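Local coordinates for cystathionine beta-lyases/cystathionine gamma-synthases (Corynebacterium glutamicum, PDB 5X5H), which probably catalyses the PLP-dependent condensation of O-succinyl-L-homoserine with L-cysteine to cystathionine and succinate, a step of methionine biosynthesis, at residues Gly103-Gly108 against Thr153-Gly158; Lys145-Glu150 against Ala174-Asp179; Thr203-Gly208 against Glu331-Val336; Glu266-Phe271 against Asp374-Val379; Ser307-Gly312 against Pro359-Arg364. All coordinates share one frame; numbering follows the deposited sequence.

Contact 1 (Gly103-Gly108 against Thr153-Gly158); sequences GNDAYG and TNPALG. With PLP (pyridoxal-5'-phosphate), chain B.
The phenol ring of Tyr107 and the carboxamide of Asn154 lie side by side, pointing the same way, their planes 20° apart; Asn154 ND2 approaches Tyr107 CD1 obliquely at 3.6 Å. One face of the ring is taken by the cofactor, with PLP C4 3.9 Å above the plane of the Tyr107 ring, over its centre. Asn154 ND2 also gives PLP O3 a weak bond of 3.1 Å, while its OD1 is held by Arg364; Tyr107 OH binds Arg54 of the second subunit. Farther back, Asp105 OD2 receives two donors: Thr153 OG1 at 2.6 Å on the anti side and Ala156 N at 2.8 Å on the syn side. A chi1 of -165° directs the Asp105 carboxylate across to the loop 153-158. Thr153 OG1 accepts in turn from Gly158 N, and the cis peptide before Pro155 shapes the loop between. An aromatic ring laid over the pyridine and an amide at the cofactor's O3 are characteristic of the fold-type I PLP site of trans-sulfuration enzymes.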
# COMPACT_ATOMS: atom_id res chain seq x y z
N GLY A 103 10.29 36.90 2.46
CA GLY A 103 10.78 37.36 1.21
C GLY A 103 9.73 37.72 0.19
O GLY A 103 8.53 37.52 0.36
N ASN A 104 10.25 38.35 -0.91
CA ASN A 104 9.40 38.83 -2.03
C ASN A 104 9.25 37.88 -3.16
O ASN A 104 8.86 38.30 -4.29
CB ASN A 104 9.84 40.28 -2.60
CG ASN A 104 11.18 40.29 -3.28
OD1 ASN A 104 11.84 39.28 -3.50
ND2 ASN A 104 11.64 41.50 -3.56
N ASP A 105 9.70 36.64 -3.01
CA ASP A 105 9.47 35.61 -4.02
C ASP A 105 9.37 34.35 -3.23
O ASP A 105 10.36 34.01 -2.52
CB ASP A 105 10.61 35.53 -5.10
CG ASP A 105 10.14 34.69 -6.37
OD1 ASP A 105 9.21 35.14 -7.12
OD2 ASP A 105 10.63 33.60 -6.63
N ALA A 106 8.25 33.68 -3.29
CA ALA A 106 8.04 32.57 -2.32
C ALA A 106 6.87 31.80 -2.75
O ALA A 106 5.99 32.30 -3.51
CB ALA A 106 7.82 33.09 -0.88
N TYR A 107 6.78 30.58 -2.26
CA TYR A 107 5.75 29.75 -2.59
C TYR A 107 4.44 30.50 -2.14
O TYR A 107 4.27 31.01 -1.00
CB TYR A 107 5.91 28.32 -1.92
CG TYR A 107 4.81 27.49 -2.20
CD1 TYR A 107 4.36 27.20 -3.53
CD2 TYR A 107 4.03 26.89 -1.20
CE1 TYR A 107 3.23 26.44 -3.86
CE2 TYR A 107 2.96 26.14 -1.51
CZ TYR A 107 2.51 25.83 -2.81
OH TYR A 107 1.34 25.14 -3.09
N GLY A 108 3.56 30.51 -3.11
CA GLY A 108 2.26 31.21 -2.95
C GLY A 108 1.49 30.64 -1.74
O GLY A 108 0.85 31.40 -1.02
N THR A 153 14.43 30.63 -4.45
CA THR A 153 12.99 30.87 -4.32
C THR A 153 12.12 30.25 -5.37
O THR A 153 12.60 29.95 -6.52
CB THR A 153 12.64 32.40 -4.30
OG1 THR A 153 12.96 32.95 -5.60
CG2 THR A 153 13.38 33.13 -3.28
N ASN A 154 10.83 29.99 -5.08
CA ASN A 154 9.92 29.39 -6.02
C ASN A 154 9.02 30.51 -6.46
O ASN A 154 8.28 31.03 -5.56
CB ASN A 154 9.05 28.38 -5.20
CG ASN A 154 8.01 27.69 -6.00
OD1 ASN A 154 7.79 27.97 -7.19
ND2 ASN A 154 7.38 26.63 -5.38
N PRO A 155 9.00 30.95 -7.72
CA PRO A 155 9.58 30.23 -8.87
C PRO A 155 10.84 30.92 -9.42
O PRO A 155 11.46 30.34 -10.36
CB PRO A 155 8.52 30.29 -9.87
CG PRO A 155 7.95 31.73 -9.69
CD PRO A 155 8.03 31.99 -8.23
N ALA A 156 11.21 32.13 -9.00
CA ALA A 156 12.28 32.86 -9.68
C ALA A 156 13.65 32.50 -9.38
O ALA A 156 14.63 33.04 -9.95
CB ALA A 156 12.03 34.39 -9.47
N LEU A 157 13.87 31.57 -8.44
CA LEU A 157 15.18 31.09 -8.09
C LEU A 157 16.10 32.15 -7.56
O LEU A 157 17.30 32.08 -7.67
CB LEU A 157 15.80 30.26 -9.21
CG LEU A 157 14.86 29.24 -9.80
CD1 LEU A 157 15.39 28.52 -10.99
CD2 LEU A 157 14.42 28.11 -8.82
N GLY A 158 15.49 33.10 -6.82
CA GLY A 158 16.29 34.07 -6.10
C GLY A 158 17.12 33.50 -5.00
O GLY A 158 16.70 32.47 -4.36
N1 PLP B . 7.64 25.19 -0.09
C2 PLP B . 8.01 25.12 -1.35
C2A PLP B . 9.28 25.81 -1.71
C3 PLP B . 7.34 24.32 -2.21
O3 PLP B . 7.70 24.19 -3.53
C4 PLP B . 6.19 23.61 -1.81
C4A PLP B . 5.47 22.76 -2.78
C5 PLP B . 5.70 23.82 -0.50
C6 PLP B . 6.49 24.61 0.32
C5A PLP B . 4.40 23.21 0.03
O4P PLP B . 4.53 21.77 0.25
P PLP B . 3.27 20.82 0.07
O1P PLP B . 2.77 20.99 -1.34
O2P PLP B . 3.93 19.49 0.39
O3P PLP B . 2.24 21.20 1.14

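Contact 2 (Lys145-Glu150 against Ala174-Asp179); sequences KLIWVE and AKLVVD. With PLP (pyridoxal-5'-phosphate), chain B.
One water is gripped by three groups from both strands: it accepts from Trp148 NE1 at 2.9 Å and donates to Glu150 OE2 at 2.6 Å and to Asp179 OD2 at 2.7 Å. It thus bridges two carboxylates that run side by side, with planes 58° apart and Glu150 OE2 only 4.0 Å from Asp179 OD2. Glu150 is further fixed by the backbone nitrogens of Tyr107 and Asn154, and Asp179 OD1 by Thr181. Asp179 CG is turned away from its own N (chi1 176°), which carries OD2 forward to within 2.7 Å of PLP N1. Behind this polar end the same face turns apolar: Trp148 CZ3 meets Val177 CG1 obliquely at 3.4 Å, and Leu146 CD1 meets Val177 CG2 at 3.5 Å, beneath helix 82-93. On the other face Leu176 CD1 sits against Val149 CG2 at 3.6 Å, and helix 162-167 packs there. Five backbone hydrogen bonds, from Lys175 N to Lys145 O through Asp179 N to Val149 O, join the strands in parallel. This is a beta-alpha-beta crossover in the large sheet of the PLP-binding domain, ending at the cofactor with the aspartate that faces the pyridine nitrogen in fold-type I enzymes.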
# COMPACT_ATOMS: atom_id res chain seq x y z
N LYS A 145 9.84 37.56 15.49
CA LYS A 145 10.23 36.22 15.99
C LYS A 145 10.69 35.27 14.92
O LYS A 145 11.33 34.27 15.21
CB LYS A 145 9.01 35.61 16.72
CG LYS A 145 8.52 36.40 17.89
CD LYS A 145 9.58 36.46 18.98
CE LYS A 145 8.92 36.82 20.30
NZ LYS A 145 8.63 38.19 20.18
N LEU A 146 10.52 35.64 13.65
CA LEU A 146 10.77 34.70 12.54
C LEU A 146 11.23 35.47 11.33
O LEU A 146 10.54 36.42 10.90
CB LEU A 146 9.46 33.97 12.26
CG LEU A 146 9.54 32.88 11.19
CD1 LEU A 146 10.60 31.83 11.41
CD2 LEU A 146 8.12 32.26 11.12
N ILE A 147 12.29 35.02 10.75
CA ILE A 147 12.70 35.41 9.36
C ILE A 147 12.57 34.12 8.52
O ILE A 147 13.22 33.10 8.86
CB ILE A 147 14.13 35.93 9.33
CG1 ILE A 147 14.29 37.10 10.35
CG2 ILE A 147 14.55 36.37 7.91
CD1 ILE A 147 15.71 37.57 10.46
N TRP A 148 11.73 34.16 7.51
CA TRP A 148 11.42 33.02 6.65
C TRP A 148 12.12 33.17 5.32
O TRP A 148 11.83 34.15 4.58
CB TRP A 148 9.92 32.93 6.45
CG TRP A 148 9.55 31.64 5.77
CD1 TRP A 148 9.39 31.41 4.44
CD2 TRP A 148 9.30 30.41 6.45
NE1 TRP A 148 9.01 30.09 4.24
CE2 TRP A 148 9.01 29.47 5.46
CE3 TRP A 148 9.27 30.05 7.81
CZ2 TRP A 148 8.64 28.15 5.80
CZ3 TRP A 148 8.93 28.69 8.15
CH2 TRP A 148 8.61 27.80 7.12
N VAL A 149 13.05 32.28 5.02
CA VAL A 149 13.84 32.38 3.81
C VAL A 149 13.58 31.15 2.94
O VAL A 149 13.69 30.01 3.48
CB VAL A 149 15.33 32.53 4.15
CG1 VAL A 149 16.23 32.26 2.95
CG2 VAL A 149 15.57 33.98 4.72
N GLU A 150 13.36 31.28 1.66
CA GLU A 150 13.43 30.20 0.70
C GLU A 150 14.60 30.48 -0.16
O GLU A 150 14.72 31.60 -0.69
CB GLU A 150 12.30 30.17 -0.27
CG GLU A 150 11.09 29.65 0.15
CD GLU A 150 10.03 29.70 -0.93
OE1 GLU A 150 10.24 29.65 -2.16
OE2 GLU A 150 8.89 29.68 -0.51
N ALA A 174 14.70 36.79 17.11
CA ALA A 174 14.24 36.24 15.81
C ALA A 174 14.94 34.91 15.57
O ALA A 174 16.10 34.77 15.85
CB ALA A 174 14.48 37.18 14.69
N LYS A 175 14.20 33.97 15.00
CA LYS A 175 14.79 32.74 14.47
C LYS A 175 14.77 32.75 12.92
O LYS A 175 13.75 33.21 12.41
CB LYS A 175 14.08 31.51 15.02
CG LYS A 175 14.32 31.33 16.57
CD LYS A 175 13.65 30.03 17.00
CE LYS A 175 13.58 29.91 18.53
NZ LYS A 175 14.88 30.16 19.12
N LEU A 176 15.78 32.24 12.31
CA LEU A 176 15.85 32.04 10.87
C LEU A 176 15.40 30.61 10.55
O LEU A 176 16.06 29.65 11.03
CB LEU A 176 17.20 32.28 10.33
CG LEU A 176 17.51 31.93 8.89
CD1 LEU A 176 16.56 32.69 7.94
CD2 LEU A 176 18.98 32.06 8.58
N VAL A 177 14.38 30.52 9.72
CA VAL A 177 13.94 29.22 9.16
C VAL A 177 14.16 29.30 7.66
O VAL A 177 13.76 30.24 7.00
CB VAL A 177 12.54 28.86 9.49
CG1 VAL A 177 12.11 27.56 8.74
CG2 VAL A 177 12.35 28.80 11.01
N VAL A 178 14.84 28.25 7.14
CA VAL A 178 15.06 28.10 5.68
C VAL A 178 14.15 26.99 5.16
O VAL A 178 14.24 25.84 5.67
CB VAL A 178 16.51 27.90 5.28
CG1 VAL A 178 16.66 27.65 3.86
CG2 VAL A 178 17.36 29.11 5.74
N ASP A 179 13.36 27.30 4.17
CA ASP A 179 12.62 26.31 3.37
C ASP A 179 13.60 25.83 2.30
O ASP A 179 13.94 26.58 1.38
CB ASP A 179 11.36 26.91 2.84
CG ASP A 179 10.57 25.99 1.91
OD1 ASP A 179 11.13 24.97 1.42
OD2 ASP A 179 9.38 26.37 1.60
N1 PLP B . 7.64 25.19 -0.09
C2 PLP B . 8.01 25.12 -1.35
C2A PLP B . 9.28 25.81 -1.71
C3 PLP B . 7.34 24.32 -2.21
O3 PLP B . 7.70 24.19 -3.53
C4 PLP B . 6.19 23.61 -1.81
C4A PLP B . 5.47 22.76 -2.78
C5 PLP B . 5.70 23.82 -0.50
C6 PLP B . 6.49 24.61 0.32
C5A PLP B . 4.40 23.21 0.03
O4P PLP B . 4.53 21.77 0.25
P PLP B . 3.27 20.82 0.07
O1P PLP B . 2.77 20.99 -1.34
O2P PLP B . 3.93 19.49 0.39
O3P PLP B . 2.24 21.20 1.14
O HOH W 1 8.13 28.73 1.82

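Contact 3 (Thr203-Gly208 against Glu331-Val336). With PLP (pyridoxal-5'-phosphate), chain B.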
# COMPACT_ATOMS: atom_id res chain seq x y z
N THR A 203 7.09 16.16 -0.59
CA THR A 203 6.35 15.97 -1.83
C THR A 203 7.19 16.05 -3.07
O THR A 203 6.84 15.47 -4.10
CB THR A 203 5.25 17.06 -1.86
OG1 THR A 203 4.55 17.04 -0.61
CG2 THR A 203 4.26 16.77 -2.97
N LYS A 204 8.21 16.88 -2.99
CA LYS A 204 9.04 17.24 -4.13
C LYS A 204 10.26 16.31 -4.25
O LYS A 204 10.04 15.15 -4.48
CB LYS A 204 9.36 18.74 -4.05
CG LYS A 204 8.29 19.72 -3.75
CD LYS A 204 7.11 19.53 -4.51
CE LYS A 204 5.94 20.62 -4.21
NZ LYS A 204 6.14 22.06 -3.77
N TYR A 205 11.47 16.79 -4.13
CA TYR A 205 12.65 15.97 -4.33
C TYR A 205 12.88 14.83 -3.39
O TYR A 205 13.44 13.78 -3.83
CB TYR A 205 13.94 16.82 -4.43
CG TYR A 205 14.08 17.75 -5.61
CD1 TYR A 205 14.40 17.25 -6.80
CD2 TYR A 205 13.78 19.10 -5.48
CE1 TYR A 205 14.57 18.10 -7.89
CE2 TYR A 205 13.89 19.93 -6.58
CZ TYR A 205 14.26 19.40 -7.76
OH TYR A 205 14.42 20.24 -8.88
N ILE A 206 12.61 15.01 -2.10
CA ILE A 206 12.94 13.95 -1.15
C ILE A 206 12.17 12.65 -1.49
O ILE A 206 12.80 11.58 -1.66
CB ILE A 206 12.75 14.43 0.28
CG1 ILE A 206 13.90 15.34 0.63
CG2 ILE A 206 12.58 13.29 1.27
CD1 ILE A 206 13.66 16.13 1.92
N GLY A 207 10.86 12.69 -1.66
CA GLY A 207 10.15 11.54 -2.20
C GLY A 207 10.52 11.19 -3.59
O GLY A 207 10.73 10.04 -3.91
N GLY A 208 10.47 12.22 -4.44
CA GLY A 208 11.04 12.13 -5.79
C GLY A 208 10.25 11.49 -6.89
O GLY A 208 10.69 11.42 -8.02
N GLU A 331 1.17 21.01 -12.14
CA GLU A 331 1.73 21.59 -10.97
C GLU A 331 2.74 20.61 -10.31
O GLU A 331 2.83 19.47 -10.70
CB GLU A 331 0.65 22.09 -9.97
CG GLU A 331 -0.23 23.19 -10.59
CD GLU A 331 -1.21 23.74 -9.58
OE1 GLU A 331 -1.94 22.93 -9.03
OE2 GLU A 331 -1.33 24.99 -9.38
N SER A 332 3.48 21.10 -9.34
CA SER A 332 4.50 20.34 -8.59
C SER A 332 5.81 20.29 -9.33
O SER A 332 6.04 20.90 -10.36
CB SER A 332 4.05 18.96 -8.17
OG SER A 332 4.77 18.59 -6.92
N LEU A 333 6.75 19.63 -8.68
CA LEU A 333 8.15 19.62 -9.06
C LEU A 333 8.90 18.58 -8.31
O LEU A 333 8.38 18.01 -7.31
CB LEU A 333 8.77 21.05 -8.85
CG LEU A 333 8.82 21.49 -7.40
CD1 LEU A 333 10.18 21.38 -6.79
CD2 LEU A 333 8.21 22.85 -7.19
N GLY A 334 10.13 18.31 -8.75
CA GLY A 334 11.06 17.46 -8.03
C GLY A 334 10.84 15.98 -8.20
O GLY A 334 11.58 15.21 -7.53
N GLY A 335 10.02 15.59 -9.10
CA GLY A 335 9.92 14.18 -9.47
C GLY A 335 10.82 13.81 -10.57
O GLY A 335 11.46 14.61 -11.24
N VAL A 336 10.94 12.48 -10.77
CA VAL A 336 11.78 11.93 -11.83
C VAL A 336 11.30 12.38 -13.20
O VAL A 336 12.13 12.54 -14.12
CB VAL A 336 11.89 10.41 -11.79
CG1 VAL A 336 12.64 9.95 -10.56
CG2 VAL A 336 10.53 9.73 -11.89
N1 PLP B . 7.64 25.19 -0.09
C2 PLP B . 8.01 25.12 -1.35
C2A PLP B . 9.28 25.81 -1.71
C3 PLP B . 7.34 24.32 -2.21
O3 PLP B . 7.70 24.19 -3.53
C4 PLP B . 6.19 23.61 -1.81
C4A PLP B . 5.47 22.76 -2.78
C5 PLP B . 5.70 23.82 -0.50
C6 PLP B . 6.49 24.61 0.32
C5A PLP B . 4.40 23.21 0.03
O4P PLP B . 4.53 21.77 0.25
P PLP B . 3.27 20.82 0.07
O1P PLP B . 2.77 20.99 -1.34
O2P PLP B . 3.93 19.49 0.39
O3P PLP B . 2.24 21.20 1.14
O HOH W 2 5.41 15.96 -6.64
O HOH W 3 13.44 13.02 -8.48
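Gly334 lays its CA squarely over the ring of Tyr205, a CH-pi contact 3.6 Å from CA to the Tyr205 ring centroid and 13° off the normal. With no side chain on Gly334, the backbone can come this close; the ring also meets His261 edge-to-face. Beside it, Leu333 O lies 3.3 Å from Lys204 CA, and Leu333 CG packs 3.9 Å from Lys204 CD. Ser332 OG also touches Lys204 CD, at 3.5 Å. Bent at chi2 and chi4, the Lys204 chain curls past them to bond NZ covalently to PLP C4A, at 1.4 Å; NZ also makes a weak hydrogen bond to PLP O3. Thr203 OG1 holds the phosphate through PLP O2P at 2.7 Å. One water links Thr203 O with Ser332 OG, another Gly208 O with Gly334 O, and Val336 N makes a weak bond to Gly208 O. Tyr52 of the second subunit packs on Thr203, Lys204 and Ser332. The arrangement is that of the internal aldimine site of PLP-dependent enzymes, Ser332 and Leu333 lining one flank of the lysine.

Contact 4 (Glu266-Phe271 against Asp374-Val379)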
# COMPACT_ATOMS: atom_id res chain seq x y z
N GLU A 266 21.57 22.01 -16.12
CA GLU A 266 22.70 22.85 -16.62
C GLU A 266 22.63 22.87 -18.15
O GLU A 266 22.77 24.00 -18.75
CB GLU A 266 24.01 22.29 -16.16
CG GLU A 266 24.30 22.45 -14.71
CD GLU A 266 25.48 21.58 -14.20
OE1 GLU A 266 26.15 20.89 -15.04
OE2 GLU A 266 25.79 21.64 -12.99
N LYS A 267 22.35 21.80 -18.81
CA LYS A 267 22.37 21.75 -20.26
C LYS A 267 21.17 22.41 -20.83
O LYS A 267 21.22 23.14 -21.84
CB LYS A 267 22.53 20.32 -20.80
CG LYS A 267 23.84 19.73 -20.42
CD LYS A 267 23.94 18.27 -20.77
CE LYS A 267 25.11 17.61 -20.16
NZ LYS A 267 24.93 16.15 -20.37
N ILE A 268 19.98 22.22 -20.28
CA ILE A 268 18.78 22.91 -20.77
C ILE A 268 18.90 24.43 -20.53
O ILE A 268 18.49 25.24 -21.44
CB ILE A 268 17.51 22.37 -20.11
CG1 ILE A 268 17.35 20.88 -20.44
CG2 ILE A 268 16.27 23.24 -20.48
CD1 ILE A 268 17.00 20.65 -21.88
N ALA A 269 19.41 24.89 -19.40
CA ALA A 269 19.56 26.32 -19.15
C ALA A 269 20.52 26.90 -20.23
O ALA A 269 20.25 28.01 -20.72
CB ALA A 269 20.12 26.55 -17.79
N GLU A 270 21.61 26.23 -20.51
CA GLU A 270 22.59 26.74 -21.51
C GLU A 270 21.85 26.78 -22.81
O GLU A 270 21.96 27.82 -23.57
CB GLU A 270 23.79 25.76 -21.57
CG GLU A 270 24.80 25.97 -22.67
CD GLU A 270 25.91 24.90 -22.56
OE1 GLU A 270 25.66 23.73 -22.98
OE2 GLU A 270 26.97 25.22 -21.96
N PHE A 271 21.09 25.79 -23.23
CA PHE A 271 20.41 25.82 -24.53
C PHE A 271 19.41 26.99 -24.55
O PHE A 271 19.34 27.77 -25.53
CB PHE A 271 19.64 24.52 -24.78
CG PHE A 271 18.83 24.55 -25.98
CD1 PHE A 271 19.47 24.58 -27.21
CD2 PHE A 271 17.52 24.51 -25.97
CE1 PHE A 271 18.71 24.64 -28.39
CE2 PHE A 271 16.72 24.59 -27.12
CZ PHE A 271 17.35 24.64 -28.36
N ASP A 374 16.56 13.79 -25.37
CA ASP A 374 15.16 13.85 -25.56
C ASP A 374 14.55 15.15 -24.96
O ASP A 374 13.64 15.74 -25.54
CB ASP A 374 14.47 12.65 -24.88
CG ASP A 374 14.91 11.33 -25.46
OD1 ASP A 374 15.19 11.22 -26.69
OD2 ASP A 374 14.93 10.34 -24.68
N LEU A 375 15.05 15.59 -23.82
CA LEU A 375 14.55 16.88 -23.22
C LEU A 375 14.97 18.03 -24.13
O LEU A 375 14.17 18.92 -24.35
CB LEU A 375 15.13 17.04 -21.85
CG LEU A 375 14.56 16.07 -20.79
CD1 LEU A 375 15.41 16.07 -19.51
CD2 LEU A 375 13.07 16.26 -20.56
N LEU A 376 16.22 18.06 -24.62
CA LEU A 376 16.67 19.16 -25.57
C LEU A 376 15.77 19.14 -26.77
O LEU A 376 15.33 20.24 -27.24
CB LEU A 376 18.11 18.96 -25.95
CG LEU A 376 19.13 19.36 -24.95
CD1 LEU A 376 20.49 18.78 -25.22
CD2 LEU A 376 19.22 20.89 -24.87
N ALA A 377 15.47 17.99 -27.32
CA ALA A 377 14.64 17.91 -28.52
C ALA A 377 13.27 18.45 -28.27
O ALA A 377 12.60 19.16 -29.09
CB ALA A 377 14.62 16.52 -29.09
N ASP A 378 12.71 18.14 -27.09
CA ASP A 378 11.36 18.61 -26.76
C ASP A 378 11.31 20.09 -26.55
O ASP A 378 10.36 20.79 -27.08
CB ASP A 378 10.82 17.89 -25.50
CG ASP A 378 9.36 18.06 -25.28
OD1 ASP A 378 8.57 18.04 -26.27
OD2 ASP A 378 8.92 18.15 -24.08
N VAL A 379 12.27 20.67 -25.84
CA VAL A 379 12.36 22.12 -25.68
C VAL A 379 12.55 22.78 -27.03
O VAL A 379 11.89 23.81 -27.26
CB VAL A 379 13.49 22.54 -24.68
CG1 VAL A 379 13.65 24.04 -24.61
CG2 VAL A 379 13.20 21.96 -23.30
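Ile268 extends its CD1 over the side of Leu376, the two chains sliding past each other in opposite directions until Ile268 CD1 lies 3.7 Å from Leu376 CD2. The same methyl reaches Leu375 CB at 4.1 Å and Val379 CG2 at 4.3 Å, so this one branch end is shared among three residues of the facing helix. Leu376 CD2 also touches Phe271 CB, at 3.7 Å, roughly at right angles to its contact with Ile268. The extended first torsion of Phe271 (chi1 174°) sends its ring out toward helix 372-384; Val379 CG1 meets it at the edge, near its plane, 4.0 Å from Phe271 CE2. No hydrogen bond crosses the contact, which is purely apolar. The short segments run in roughly the same direction, at 28° to each other, with their axes 10.3 Å apart at closest approach. Ile268 also touches Ile306 of strand 305-310, whereas Lys267 lies toward the solvent. On the far side of helix 372-384, Asp378 accepts from the backbone nitrogens of Lys325, Leu326 and Ile327, and Asp374 binds Thr12 and Gly9 of the third subunit. This is helix-helix packing in the alpha/beta C-terminal domain of a fold-type I enzyme, joining the long helix 254-273 to the C-terminal helix 372-384.

Contact 5 (Ser307-Gly312 against Pro359-Arg364); sequences SVRFAG and PRDLVR
Neighbouring antiparallel strands of the smaller, five-stranded sheet meet here, Val308 and Val363 forming the hydrogen-bonded pair. Val308 N to Val363 O and Val363 N to Val308 O are both 2.8 Å, and Phe310 N to Asp361 O at 3.0 Å carries the pairing into the type I turn Pro359-Leu362. There Arg309 grips Asp361 side-on in a salt bridge: Arg309 NE meets the syn lone pair of Asp361 OD1 at 2.8 Å, and Arg309 NH2 meets Asp361 OD2 at 2.9 Å. The flat groups are twisted 47° apart. A bend at chi3 (60°) folds the chain back over the turn, where Pro359 CB lies 3.5 Å above one face of the Arg309 guanidinium. On the other face of the sheet, Asp361 O lies at the edge of the Phe310 ring, in its plane, while Phe310 CE1 packs obliquely on Val363 CG2 at 3.7 Å beneath helix 313-323. Ser307 lies beside Arg364 as a non-hydrogen-bonded pair; Ser307 OG bonds to Pro155 O, and Arg364 NH1 is shared by Asn154 OD1 and Glu341. The whole is an antiparallel pairing in the C-terminal domain sheet, its turn end closed by an ion pair and its other end reaching the cofactor-side loop.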
# COMPACT_ATOMS: atom_id res chain seq x y z
N SER A 307 13.56 28.63 -14.48
CA SER A 307 12.47 29.46 -14.95
C SER A 307 12.90 30.29 -16.14
O SER A 307 14.09 30.55 -16.27
CB SER A 307 11.90 30.33 -13.84
OG SER A 307 11.11 29.49 -12.93
N VAL A 308 11.96 30.60 -16.96
CA VAL A 308 12.24 31.21 -18.29
C VAL A 308 11.21 32.30 -18.47
O VAL A 308 10.04 32.06 -18.33
CB VAL A 308 12.10 30.18 -19.35
CG1 VAL A 308 12.50 30.74 -20.72
CG2 VAL A 308 12.93 28.92 -19.05
N ARG A 309 11.69 33.47 -18.92
CA ARG A 309 10.79 34.56 -19.33
C ARG A 309 10.86 34.72 -20.81
O ARG A 309 11.96 34.81 -21.35
CB ARG A 309 11.14 35.83 -18.61
CG ARG A 309 11.02 35.81 -17.09
CD ARG A 309 11.19 37.07 -16.29
NE ARG A 309 10.18 38.02 -16.73
CZ ARG A 309 10.16 39.30 -16.42
NH1 ARG A 309 10.97 39.76 -15.52
NH2 ARG A 309 9.21 40.03 -16.99
N PHE A 310 9.71 34.74 -21.50
CA PHE A 310 9.57 34.74 -22.91
C PHE A 310 9.42 36.19 -23.51
O PHE A 310 8.65 36.97 -23.00
CB PHE A 310 8.39 33.92 -23.31
CG PHE A 310 8.65 32.45 -23.20
CD1 PHE A 310 8.48 31.77 -22.04
CD2 PHE A 310 9.14 31.76 -24.28
CE1 PHE A 310 8.86 30.41 -21.92
CE2 PHE A 310 9.46 30.39 -24.17
CZ PHE A 310 9.25 29.70 -22.97
N ALA A 311 10.21 36.40 -24.54
CA ALA A 311 10.19 37.72 -25.23
C ALA A 311 8.82 38.01 -25.75
O ALA A 311 8.40 39.19 -25.77
CB ALA A 311 11.21 37.63 -26.36
N GLY A 312 8.07 37.02 -26.15
CA GLY A 312 6.69 37.23 -26.65
C GLY A 312 5.61 37.29 -25.64
O GLY A 312 4.40 37.20 -25.96
N PRO A 359 5.69 37.45 -12.87
CA PRO A 359 5.48 37.87 -14.25
C PRO A 359 4.69 36.91 -15.12
O PRO A 359 4.91 35.65 -15.11
CB PRO A 359 6.83 38.06 -14.85
CG PRO A 359 7.74 37.95 -13.70
CD PRO A 359 7.08 37.54 -12.49
N ARG A 360 3.77 37.40 -15.91
CA ARG A 360 2.98 36.55 -16.76
C ARG A 360 3.68 35.95 -17.96
O ARG A 360 3.18 35.04 -18.64
CB ARG A 360 1.73 37.36 -17.24
CG ARG A 360 0.80 37.72 -16.07
CD ARG A 360 -0.48 38.31 -16.70
NE ARG A 360 -0.05 39.66 -16.97
CZ ARG A 360 0.18 40.29 -18.13
NH1 ARG A 360 0.62 41.56 -18.04
NH2 ARG A 360 0.06 39.73 -19.33
N ASP A 361 4.92 36.40 -18.22
CA ASP A 361 5.68 35.86 -19.26
C ASP A 361 6.62 34.68 -18.81
O ASP A 361 7.41 34.24 -19.63
CB ASP A 361 6.59 36.96 -19.89
CG ASP A 361 7.56 37.55 -19.02
OD1 ASP A 361 7.87 37.09 -17.95
OD2 ASP A 361 8.18 38.70 -19.36
N LEU A 362 6.42 34.25 -17.57
CA LEU A 362 7.35 33.31 -16.87
C LEU A 362 6.80 31.89 -16.87
O LEU A 362 5.62 31.68 -16.58
CB LEU A 362 7.71 33.78 -15.51
CG LEU A 362 8.81 32.98 -14.77
CD1 LEU A 362 9.56 33.77 -13.82
CD2 LEU A 362 8.13 31.78 -14.02
N VAL A 363 7.65 30.95 -17.28
CA VAL A 363 7.37 29.48 -17.18
C VAL A 363 8.40 28.88 -16.27
O VAL A 363 9.58 29.21 -16.32
CB VAL A 363 7.44 28.82 -18.54
CG1 VAL A 363 7.35 27.27 -18.46
CG2 VAL A 363 6.31 29.35 -19.43
N ARG A 364 7.91 28.00 -15.34
CA ARG A 364 8.77 27.31 -14.39
C ARG A 364 8.85 25.87 -14.85
O ARG A 364 7.84 25.22 -15.15
CB ARG A 364 8.22 27.36 -13.00
CG ARG A 364 9.09 26.74 -11.91
CD ARG A 364 8.40 26.57 -10.57
NE ARG A 364 7.56 25.40 -10.64
CZ ARG A 364 6.63 25.14 -9.74
NH1 ARG A 364 6.50 25.85 -8.68
NH2 ARG A 364 5.93 24.08 -9.84

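How the contacts relate
Contacts 1, 2 and 3 are buried and converge on PLP: contact 1 over the ring, contact 2 at its nitrogen, contact 3 at the Lys204 linkage. Contacts 1 and 2 meet at the Tyr107 backbone. Contact 5 is also buried but belongs to the other sheet; it comes near the cofactor through Arg364, about 6 Å from PLP at the nearest atoms, which binds Asn154 of contact 1. Contact 4 is farther out, partly buried and wholly apolar; its helix 372-384 directly follows strand 362-366 of contact 5. Parallel strands serve contact 2 and antiparallel ones contact 5. Contacts 1 and 3 are loop against loop: the first rests on Asp105 side-chain bonds and flat groups, the second on waters and bare glycine backbone.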